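Local coordinates for NOL1/NOP2/sun family protein (Enterococcus faecium, PDB 3M4X) that probably methylates cytosine in ribosomal RNA, using S-adenosylmethionine as methyl donor, like other RsmB/RsmF-type methyltransferases, at residues G106-D111 with F175-V180; P184-G189 with T236-E241; Q229-T234 with V297-F302. All coordinates share one frame; numbering follows the deposited sequence.

Contact 1: residues G106-D111 with F175-V180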
loop_
_atom_site.group_PDB
_atom_site.type_symbol
_atom_site.label_atom_id
_atom_site.label_comp_id
_atom_site.label_asym_id
_atom_site.label_seq_id
_atom_site.Cartn_x
_atom_site.Cartn_y
_atom_site.Cartn_z
ATOM N N GLY A 106 -3.250 -5.256 14.675
ATOM C CA GLY A 106 -4.252 -6.232 15.086
ATOM C C GLY A 106 -5.622 -6.079 14.435
ATOM O O GLY A 106 -6.481 -6.952 14.569
ATOM N N GLU A 107 -5.837 -4.974 13.725
ATOM C CA GLU A 107 -7.114 -4.759 13.059
ATOM C C GLU A 107 -7.235 -5.629 11.820
ATOM O O GLU A 107 -6.235 -6.049 11.238
ATOM C CB GLU A 107 -7.277 -3.281 12.658
ATOM C CG GLU A 107 -7.609 -2.353 13.805
ATOM C CD GLU A 107 -7.966 -0.948 13.321
ATOM O OE1 GLU A 107 -7.356 -0.480 12.344
ATOM O OE2 GLU A 107 -8.866 -0.328 13.913
ATOM N N LYS A 108 -8.465 -5.876 11.404
ATOM C CA LYS A 108 -8.712 -6.384 10.061
ATOM C C LYS A 108 -8.980 -5.189 9.145
ATOM O O LYS A 108 -9.918 -4.417 9.364
ATOM C CB LYS A 108 -9.866 -7.392 10.062
ATOM C CG LYS A 108 -9.566 -8.634 10.916
ATOM C CD LYS A 108 -10.813 -9.496 11.132
ATOM C CE LYS A 108 -11.750 -8.888 12.157
ATOM N NZ LYS A 108 -13.049 -9.639 12.203
ATOM N N VAL A 109 -8.136 -5.033 8.126
ATOM C CA VAL A 109 -8.135 -3.813 7.326
ATOM C C VAL A 109 -8.271 -4.131 5.845
ATOM O O VAL A 109 -7.637 -5.036 5.343
ATOM C CB VAL A 109 -6.834 -2.973 7.566
ATOM C CG1 VAL A 109 -6.847 -1.693 6.735
ATOM C CG2 VAL A 109 -6.651 -2.663 9.040
ATOM N N LEU A 110 -9.109 -3.375 5.146
ATOM C CA LEU A 110 -9.287 -3.581 3.713
ATOM C C LEU A 110 -8.871 -2.329 2.948
ATOM O O LEU A 110 -9.279 -1.232 3.292
ATOM C CB LEU A 110 -10.752 -3.944 3.398
ATOM C CG LEU A 110 -11.142 -4.086 1.918
ATOM C CD1 LEU A 110 -10.413 -5.265 1.284
ATOM C CD2 LEU A 110 -12.648 -4.261 1.765
ATOM N N ASP A 111 -8.017 -2.510 1.947
ATOM C CA ASP A 111 -7.714 -1.482 0.957
ATOM C C ASP A 111 -8.412 -1.919 -0.325
ATOM O O ASP A 111 -7.934 -2.810 -1.034
ATOM C CB ASP A 111 -6.204 -1.389 0.721
ATOM C CG ASP A 111 -5.801 -0.116 -0.022
ATOM O OD1 ASP A 111 -4.581 0.129 -0.179
ATOM O OD2 ASP A 111 -6.697 0.645 -0.455
ATOM N N PHE A 175 -16.889 -8.042 8.170
ATOM C CA PHE A 175 -15.595 -8.602 8.597
ATOM C C PHE A 175 -14.568 -7.583 9.142
ATOM O O PHE A 175 -13.891 -7.851 10.137
ATOM C CB PHE A 175 -15.001 -9.409 7.437
ATOM C CG PHE A 175 -13.649 -10.026 7.723
ATOM C CD1 PHE A 175 -13.544 -11.225 8.416
ATOM C CD2 PHE A 175 -12.491 -9.441 7.241
ATOM C CE1 PHE A 175 -12.309 -11.801 8.651
ATOM C CE2 PHE A 175 -11.254 -10.011 7.467
ATOM C CZ PHE A 175 -11.162 -11.191 8.173
ATOM N N PHE A 176 -14.474 -6.420 8.505
ATOM C CA PHE A 176 -13.373 -5.485 8.742
ATOM C C PHE A 176 -13.583 -4.430 9.815
ATOM O O PHE A 176 -14.663 -3.852 9.959
ATOM C CB PHE A 176 -13.013 -4.758 7.434
ATOM C CG PHE A 176 -12.486 -5.667 6.368
ATOM C CD1 PHE A 176 -13.290 -6.065 5.319
ATOM C CD2 PHE A 176 -11.186 -6.145 6.431
ATOM C CE1 PHE A 176 -12.797 -6.923 4.330
ATOM C CE2 PHE A 176 -10.680 -6.990 5.451
ATOM C CZ PHE A 176 -11.484 -7.373 4.397
ATOM N N ASP A 177 -12.509 -4.145 10.535
ATOM C CA ASP A 177 -12.456 -2.974 11.407
ATOM C C ASP A 177 -12.360 -1.676 10.623
ATOM O O ASP A 177 -12.759 -0.622 11.095
ATOM C CB ASP A 177 -11.227 -3.047 12.311
ATOM C CG ASP A 177 -11.301 -4.175 13.285
ATOM O OD1 ASP A 177 -12.119 -4.065 14.216
ATOM O OD2 ASP A 177 -10.548 -5.167 13.121
ATOM N N ARG A 178 -11.814 -1.749 9.424
ATOM C CA ARG A 178 -11.372 -0.539 8.771
ATOM C C ARG A 178 -11.290 -0.777 7.289
ATOM O O ARG A 178 -10.743 -1.791 6.845
ATOM C CB ARG A 178 -9.997 -0.177 9.319
ATOM C CG ARG A 178 -9.460 1.206 8.996
ATOM C CD ARG A 178 -8.464 1.590 10.122
ATOM N NE ARG A 178 -8.919 2.801 10.771
ATOM C CZ ARG A 178 -9.389 2.876 12.003
ATOM N NH1 ARG A 178 -9.452 1.811 12.774
ATOM N NH2 ARG A 178 -9.787 4.043 12.462
ATOM N N ILE A 179 -11.868 0.140 6.520
ATOM C CA ILE A 179 -11.823 0.024 5.073
ATOM C C ILE A 179 -11.438 1.341 4.418
ATOM O O ILE A 179 -11.995 2.391 4.725
ATOM C CB ILE A 179 -13.172 -0.472 4.493
ATOM C CG1 ILE A 179 -13.574 -1.818 5.108
ATOM C CG2 ILE A 179 -13.097 -0.563 2.965
ATOM C CD1 ILE A 179 -14.912 -2.365 4.571
ATOM N N VAL A 180 -10.484 1.269 3.504
ATOM C CA VAL A 180 -10.046 2.428 2.771
ATOM C C VAL A 180 -10.492 2.286 1.329
ATOM O O VAL A 180 -10.153 1.314 0.641
ATOM C CB VAL A 180 -8.522 2.573 2.815
ATOM C CG1 VAL A 180 -8.070 3.708 1.918
ATOM C CG2 VAL A 180 -8.059 2.778 4.246
HETATM O O HOH W 1 -10.897 -1.161 15.337
HETATM O O HOH W 2 -8.860 1.913 -1.583
#
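The ring of Phe176 lies between Leu110 and Phe175. Leu110 CB sits over the centre of one face, 3.5 Å from the centroid, in a CH-pi contact. Phe175 CD2 lies over the centre of the opposite face, and Lys108 C meets the edge in plane. The Phe175 ring takes the Lys108 chain across one face: Lys108 CD is 3.7 Å from the centroid, toward the rim. A bend at chi3 (-76°) turns the end of Lys108, and NZ bonds to Phe175 O at 2.9 Å, in the carbonyl plane. The same NZ makes a cation-pi contact with the Phe175 ring. The Asp177 carboxylate accepts the Lys108 amide: Lys108 N reaches Asp177 OD2 at 2.8 Å in a nearly straight bond (172°), on the anti lone pair. The second oxygen, Asp177 OD1, forms a salt bridge with Lys225. The carboxylate of Glu107 and the guanidinium of Arg178 are nearly coplanar (24°). Glu107 OE2 forms a salt bridge at the guanidinium edge with Arg178 NH1, though the modelled separation is doubtfully short. Beyond these side chains the backbones run parallel. Leu110 N bonds to Arg178 O, and Leu110 O receives Val180 N, both at 2.8 Å. Strand 108-111 has strand 132-136 on one edge and strand 176-182 on the other, all parallel, which matches the central part of the class I methyltransferase sheet.

Contact 2: residues P184-G189 with T236-E241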
loop_
_atom_site.group_PDB
_atom_site.type_symbol
_atom_site.label_atom_id
_atom_site.label_comp_id
_atom_site.label_asym_id
_atom_site.label_seq_id
_atom_site.Cartn_x
_atom_site.Cartn_y
_atom_site.Cartn_z
ATOM N N PRO A 184 -11.979 5.303 -7.755
ATOM C CA PRO A 184 -11.749 5.833 -9.101
ATOM C C PRO A 184 -12.561 7.099 -9.198
ATOM O O PRO A 184 -13.709 7.127 -8.726
ATOM C CB PRO A 184 -12.357 4.762 -10.022
ATOM C CG PRO A 184 -12.472 3.521 -9.174
ATOM C CD PRO A 184 -12.671 4.005 -7.767
ATOM N N CYS A 185 -11.981 8.144 -9.770
ATOM C CA CYS A 185 -12.639 9.447 -9.795
ATOM C C CYS A 185 -12.241 10.222 -11.057
ATOM O O CYS A 185 -11.461 9.720 -11.868
ATOM C CB CYS A 185 -12.281 10.212 -8.521
ATOM S SG CYS A 185 -10.550 10.026 -8.009
ATOM N N SER A 186 -12.758 11.439 -11.224
ATOM C CA SER A 186 -12.535 12.193 -12.469
ATOM C C SER A 186 -11.085 12.631 -12.696
ATOM O O SER A 186 -10.691 12.932 -13.827
ATOM C CB SER A 186 -13.509 13.376 -12.612
ATOM O OG SER A 186 -13.589 14.157 -11.430
ATOM N N GLY A 187 -10.294 12.661 -11.628
ATOM C CA GLY A 187 -8.858 12.865 -11.756
ATOM C C GLY A 187 -8.415 14.287 -12.055
ATOM O O GLY A 187 -7.450 14.508 -12.787
ATOM N N GLU A 188 -9.113 15.260 -11.483
ATOM C CA GLU A 188 -8.755 16.652 -11.684
ATOM C C GLU A 188 -7.544 17.013 -10.845
ATOM O O GLU A 188 -6.901 18.036 -11.074
ATOM C CB GLU A 188 -9.938 17.559 -11.366
ATOM C CG GLU A 188 -11.199 17.154 -12.090
ATOM C CD GLU A 188 -12.432 17.811 -11.504
ATOM O OE1 GLU A 188 -12.302 18.477 -10.455
ATOM O OE2 GLU A 188 -13.525 17.669 -12.093
ATOM N N GLY A 189 -7.231 16.151 -9.883
ATOM C CA GLY A 189 -6.041 16.301 -9.063
ATOM C C GLY A 189 -4.837 15.710 -9.755
ATOM O O GLY A 189 -3.711 15.821 -9.265
ATOM N N THR A 236 -9.737 14.180 -6.957
ATOM C CA THR A 236 -10.450 15.112 -7.803
ATOM C C THR A 236 -11.044 16.179 -6.916
ATOM O O THR A 236 -11.151 15.992 -5.702
ATOM C CB THR A 236 -11.560 14.424 -8.618
ATOM O OG1 THR A 236 -11.944 15.276 -9.704
ATOM C CG2 THR A 236 -12.796 14.114 -7.737
ATOM N N PHE A 237 -11.432 17.291 -7.526
ATOM C CA PHE A 237 -11.954 18.437 -6.786
ATOM C C PHE A 237 -13.480 18.490 -6.787
ATOM O O PHE A 237 -14.085 19.202 -5.980
ATOM C CB PHE A 237 -11.400 19.754 -7.371
ATOM C CG PHE A 237 -9.900 19.838 -7.366
ATOM C CD1 PHE A 237 -9.180 19.773 -8.554
ATOM C CD2 PHE A 237 -9.206 19.974 -6.174
ATOM C CE1 PHE A 237 -7.793 19.848 -8.552
ATOM C CE2 PHE A 237 -7.818 20.038 -6.160
ATOM C CZ PHE A 237 -7.109 19.981 -7.354
ATOM N N ALA A 238 -14.108 17.745 -7.689
ATOM C CA ALA A 238 -15.555 17.874 -7.888
ATOM C C ALA A 238 -16.374 17.600 -6.633
ATOM O O ALA A 238 -16.182 16.578 -5.969
ATOM C CB ALA A 238 -16.025 16.990 -9.039
ATOM N N PRO A 239 -17.283 18.530 -6.297
ATOM C CA PRO A 239 -18.269 18.286 -5.239
ATOM C C PRO A 239 -19.014 16.993 -5.503
ATOM O O PRO A 239 -19.278 16.252 -4.562
ATOM C CB PRO A 239 -19.234 19.473 -5.376
ATOM C CG PRO A 239 -18.343 20.589 -5.930
ATOM C CD PRO A 239 -17.385 19.894 -6.860
ATOM N N GLU A 240 -19.347 16.724 -6.764
ATOM C CA GLU A 240 -20.157 15.552 -7.093
ATOM C C GLU A 240 -19.519 14.258 -6.579
ATOM O O GLU A 240 -20.220 13.312 -6.258
ATOM C CB GLU A 240 -20.439 15.464 -8.597
ATOM C CG GLU A 240 -21.322 16.598 -9.151
ATOM C CD GLU A 240 -20.536 17.886 -9.407
ATOM O OE1 GLU A 240 -19.308 17.908 -9.176
ATOM O OE2 GLU A 240 -21.146 18.880 -9.842
ATOM N N GLU A 241 -18.192 14.241 -6.475
ATOM C CA GLU A 241 -17.462 13.045 -6.047
ATOM C C GLU A 241 -16.962 13.091 -4.608
ATOM O O GLU A 241 -16.470 12.098 -4.088
ATOM C CB GLU A 241 -16.291 12.781 -6.987
ATOM C CG GLU A 241 -16.732 12.530 -8.402
ATOM C CD GLU A 241 -15.602 12.633 -9.370
ATOM O OE1 GLU A 241 -15.469 13.697 -10.018
ATOM O OE2 GLU A 241 -14.836 11.653 -9.474
#
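The Thr236 hydroxyl is directed at Ser186 OG, which turns on to Glu241. Thr236 OG1 donates to Ser186 OG at 2.6 Å. The threonine oxygen lies anti to the backbone N (chi1 -163°), which turns it toward the 184-189 loop. Ser186 OG stands between its own N and carbonyl carbon, facing the carboxylate of Glu241. It donates to Glu241 OE1, although the modelled distance is so short that its exact value is doubtful. The other oxygen, Glu241 OE2, takes Ser186 N at 2.7 Å through its syn lone pair. Cys185 is poorly ordered, but its CB lies beside Glu241 OE2.

Glu188 crosses Thr236 at a slant, with Glu188 CG 3.1 Å from Thr236 OG1. Glu188 N adds a weak bond to that same hydroxyl. The Glu188 carboxylate continues to the next residue: Phe237 N approaches Glu188 OE1 at 3.3 Å from above the carboxylate plane, 47° out of it. The carboxylate's stronger partner is Trp201, whose NE1 bonds to Glu188 OE2. The Phe237 ring lies near Glu188 O, with Phe237 CE1 3.2 Å from it. The ring also meets Phe27 edge-to-face and Trp286.

Pro184 to Gly187 and Thr234-Cys235, just before Thr236, are consistent with the two cysteine motifs of the m5C RNA methyltransferase family. Their loops are joined here by a directed chain of bonds, from Glu188 N through Thr236 OG1 and Ser186 OG to Glu241, its first link weak and its last of doubtful length. The extended Glu241 chain holds the Ser186 amide, and probably its hydroxyl, and so orients the 184-189 loop.

Contact 3: residues Q229-T234 with V297-F302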
loop_
_atom_site.group_PDB
_atom_site.type_symbol
_atom_site.label_atom_id
_atom_site.label_comp_id
_atom_site.label_asym_id
_atom_site.label_seq_id
_atom_site.Cartn_x
_atom_site.Cartn_y
_atom_site.Cartn_z
ATOM N N GLN A 229 -14.569 1.465 10.693
ATOM C CA GLN A 229 -14.336 2.778 10.124
ATOM C C GLN A 229 -14.113 2.707 8.639
ATOM O O GLN A 229 -13.492 1.775 8.121
ATOM C CB GLN A 229 -13.184 3.487 10.838
ATOM C CG GLN A 229 -13.451 3.632 12.328
ATOM C CD GLN A 229 -12.938 4.940 12.881
ATOM O OE1 GLN A 229 -11.734 5.115 13.085
ATOM N NE2 GLN A 229 -13.849 5.876 13.120
ATOM N N LEU A 230 -14.662 3.702 7.963
ATOM C CA LEU A 230 -14.557 3.837 6.527
ATOM C C LEU A 230 -13.817 5.113 6.207
ATOM O O LEU A 230 -14.199 6.200 6.655
ATOM C CB LEU A 230 -15.947 3.929 5.917
ATOM C CG LEU A 230 -15.982 4.365 4.462
ATOM C CD1 LEU A 230 -15.367 3.291 3.598
ATOM C CD2 LEU A 230 -17.407 4.610 4.072
ATOM N N ILE A 231 -12.747 4.978 5.440
ATOM C CA ILE A 231 -12.036 6.127 4.934
ATOM C C ILE A 231 -12.274 6.216 3.421
ATOM O O ILE A 231 -11.966 5.274 2.682
ATOM C CB ILE A 231 -10.528 6.062 5.254
ATOM C CG1 ILE A 231 -10.264 6.251 6.756
ATOM C CG2 ILE A 231 -9.777 7.140 4.473
ATOM C CD1 ILE A 231 -10.432 4.998 7.609
ATOM N N TYR A 232 -12.846 7.336 2.976
ATOM C CA TYR A 232 -13.115 7.579 1.555
ATOM C C TYR A 232 -12.237 8.689 1.006
ATOM O O TYR A 232 -12.068 9.736 1.634
ATOM C CB TYR A 232 -14.574 7.977 1.344
ATOM C CG TYR A 232 -14.927 8.381 -0.079
ATOM C CD1 TYR A 232 -15.078 7.424 -1.068
ATOM C CD2 TYR A 232 -15.125 9.719 -0.425
ATOM C CE1 TYR A 232 -15.418 7.771 -2.358
ATOM C CE2 TYR A 232 -15.466 10.088 -1.729
ATOM C CZ TYR A 232 -15.620 9.103 -2.691
ATOM O OH TYR A 232 -15.960 9.425 -3.996
ATOM N N SER A 233 -11.694 8.475 -0.182
ATOM C CA SER A 233 -10.796 9.465 -0.753
ATOM C C SER A 233 -10.858 9.507 -2.257
ATOM O O SER A 233 -11.281 8.555 -2.924
ATOM C CB SER A 233 -9.359 9.213 -0.333
ATOM O OG SER A 233 -8.779 8.218 -1.158
ATOM N N THR A 234 -10.374 10.618 -2.788
ATOM C CA THR A 234 -10.497 10.881 -4.194
ATOM C C THR A 234 -9.361 11.821 -4.596
ATOM O O THR A 234 -8.861 12.577 -3.767
ATOM C CB THR A 234 -11.894 11.491 -4.432
ATOM O OG1 THR A 234 -12.675 10.612 -5.256
ATOM C CG2 THR A 234 -11.797 12.866 -5.022
ATOM N N VAL A 297 -10.420 13.699 1.377
ATOM C CA VAL A 297 -10.505 12.557 2.280
ATOM C C VAL A 297 -11.563 12.733 3.352
ATOM O O VAL A 297 -11.744 13.824 3.878
ATOM C CB VAL A 297 -9.173 12.257 3.008
ATOM C CG1 VAL A 297 -9.308 10.957 3.798
ATOM C CG2 VAL A 297 -8.071 12.114 2.019
ATOM N N ALA A 298 -12.238 11.638 3.694
ATOM C CA ALA A 298 -13.232 11.644 4.757
ATOM C C ALA A 298 -13.129 10.366 5.592
ATOM O O ALA A 298 -12.847 9.280 5.065
ATOM C CB ALA A 298 -14.638 11.796 4.159
ATOM N N LYS A 299 -13.325 10.490 6.899
ATOM C CA LYS A 299 -13.367 9.313 7.772
ATOM C C LYS A 299 -14.742 9.194 8.428
ATOM O O LYS A 299 -15.240 10.155 8.996
ATOM C CB LYS A 299 -12.285 9.376 8.852
ATOM C CG LYS A 299 -12.289 8.174 9.784
ATOM C CD LYS A 299 -11.045 8.136 10.681
ATOM C CE LYS A 299 -11.047 9.300 11.650
ATOM N NZ LYS A 299 -10.018 9.189 12.719
ATOM N N LEU A 300 -15.344 8.013 8.353
ATOM C CA LEU A 300 -16.669 7.789 8.928
ATOM C C LEU A 300 -16.690 6.553 9.801
ATOM O O LEU A 300 -15.903 5.634 9.597
ATOM C CB LEU A 300 -17.717 7.630 7.815
ATOM C CG LEU A 300 -17.795 8.847 6.886
ATOM C CD1 LEU A 300 -17.078 8.562 5.560
ATOM C CD2 LEU A 300 -19.253 9.253 6.657
ATOM N N THR A 301 -17.604 6.538 10.766
ATOM C CA THR A 301 -17.857 5.363 11.565
ATOM C C THR A 301 -19.202 4.750 11.177
ATOM O O THR A 301 -20.208 5.451 11.047
ATOM C CB THR A 301 -17.884 5.702 13.057
ATOM O OG1 THR A 301 -16.606 6.189 13.473
ATOM C CG2 THR A 301 -18.221 4.474 13.867
ATOM N N PHE A 302 -19.215 3.437 10.986
ATOM C CA PHE A 302 -20.445 2.714 10.681
ATOM C C PHE A 302 -21.063 2.155 11.968
ATOM O O PHE A 302 -20.370 1.525 12.762
ATOM C CB PHE A 302 -20.124 1.580 9.703
ATOM C CG PHE A 302 -21.254 0.635 9.455
ATOM C CD1 PHE A 302 -22.353 1.026 8.705
ATOM C CD2 PHE A 302 -21.210 -0.661 9.961
ATOM C CE1 PHE A 302 -23.390 0.145 8.453
ATOM C CE2 PHE A 302 -22.245 -1.535 9.729
ATOM C CZ PHE A 302 -23.338 -1.132 8.969
#
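Strand 295-302 is the reversed strand of the class I methyltransferase sheet, and here it runs antiparallel to strand 228-234. Leu230 with Leu300 and Tyr232 with Ala298 are the hydrogen-bonded pairs. Leu230 N bonds to Leu300 O at 2.8 Å, and Leu300 N returns to Leu230 O at 2.7 Å. Tyr232 and Ala298 exchange a similar pair of bonds. Gln229, Ile231 and Ser233 share one face with Thr301, Lys299 and Val297. On it Ile231 lies alongside Lys299, pointing the same way, with Ile231 CG1 4.1 Å from Lys299 CG. The second branch, Ile231 CG2, sits anti to the backbone N and touches Val297 CG1 at 3.9 Å. Helix 95-101 packs on Val297. On the opposite face Leu230 CD2 meets Leu300 CD1 loosely, at 4.2 Å. Tyr232 leads its ring away from strand 295-302, and its hydroxyl bonds to Glu241 O.

At the end of the pairing, Gln229 bends at chi2 (-143°) and carries its amide to Thr301. Gln229 NE2 donates to Thr301 OG1 at 2.8 Å, with the hydroxyl oxygen close to the amide plane. Glu258 OE1 also bonds to Thr301 OG1. The hydroxyl therefore probably accepts from the amide and donates to the carboxylate, which would hold its rotation.

All three contacts lie in the methyltransferase domain. Contacts 1 and 3 belong to one sheet, with centres about 12 Å apart. Strands 176-182 and 228-234 are neighbours there, joined by backbone bonds such as Ile231 N to Ile179 O. Contact 2 joins the loops that follow these two strands, its centre about 25 Å from that of contact 1 and about 16 Å from that of contact 3. Contact 1 closes before the other two open along the chain, while the segments of contacts 2 and 3 alternate. Those two touch where Cys185 packs against Thr234. The parallel strands thus deliver both cysteine-motif loops to the same end of the sheet, where the family's active site is expected.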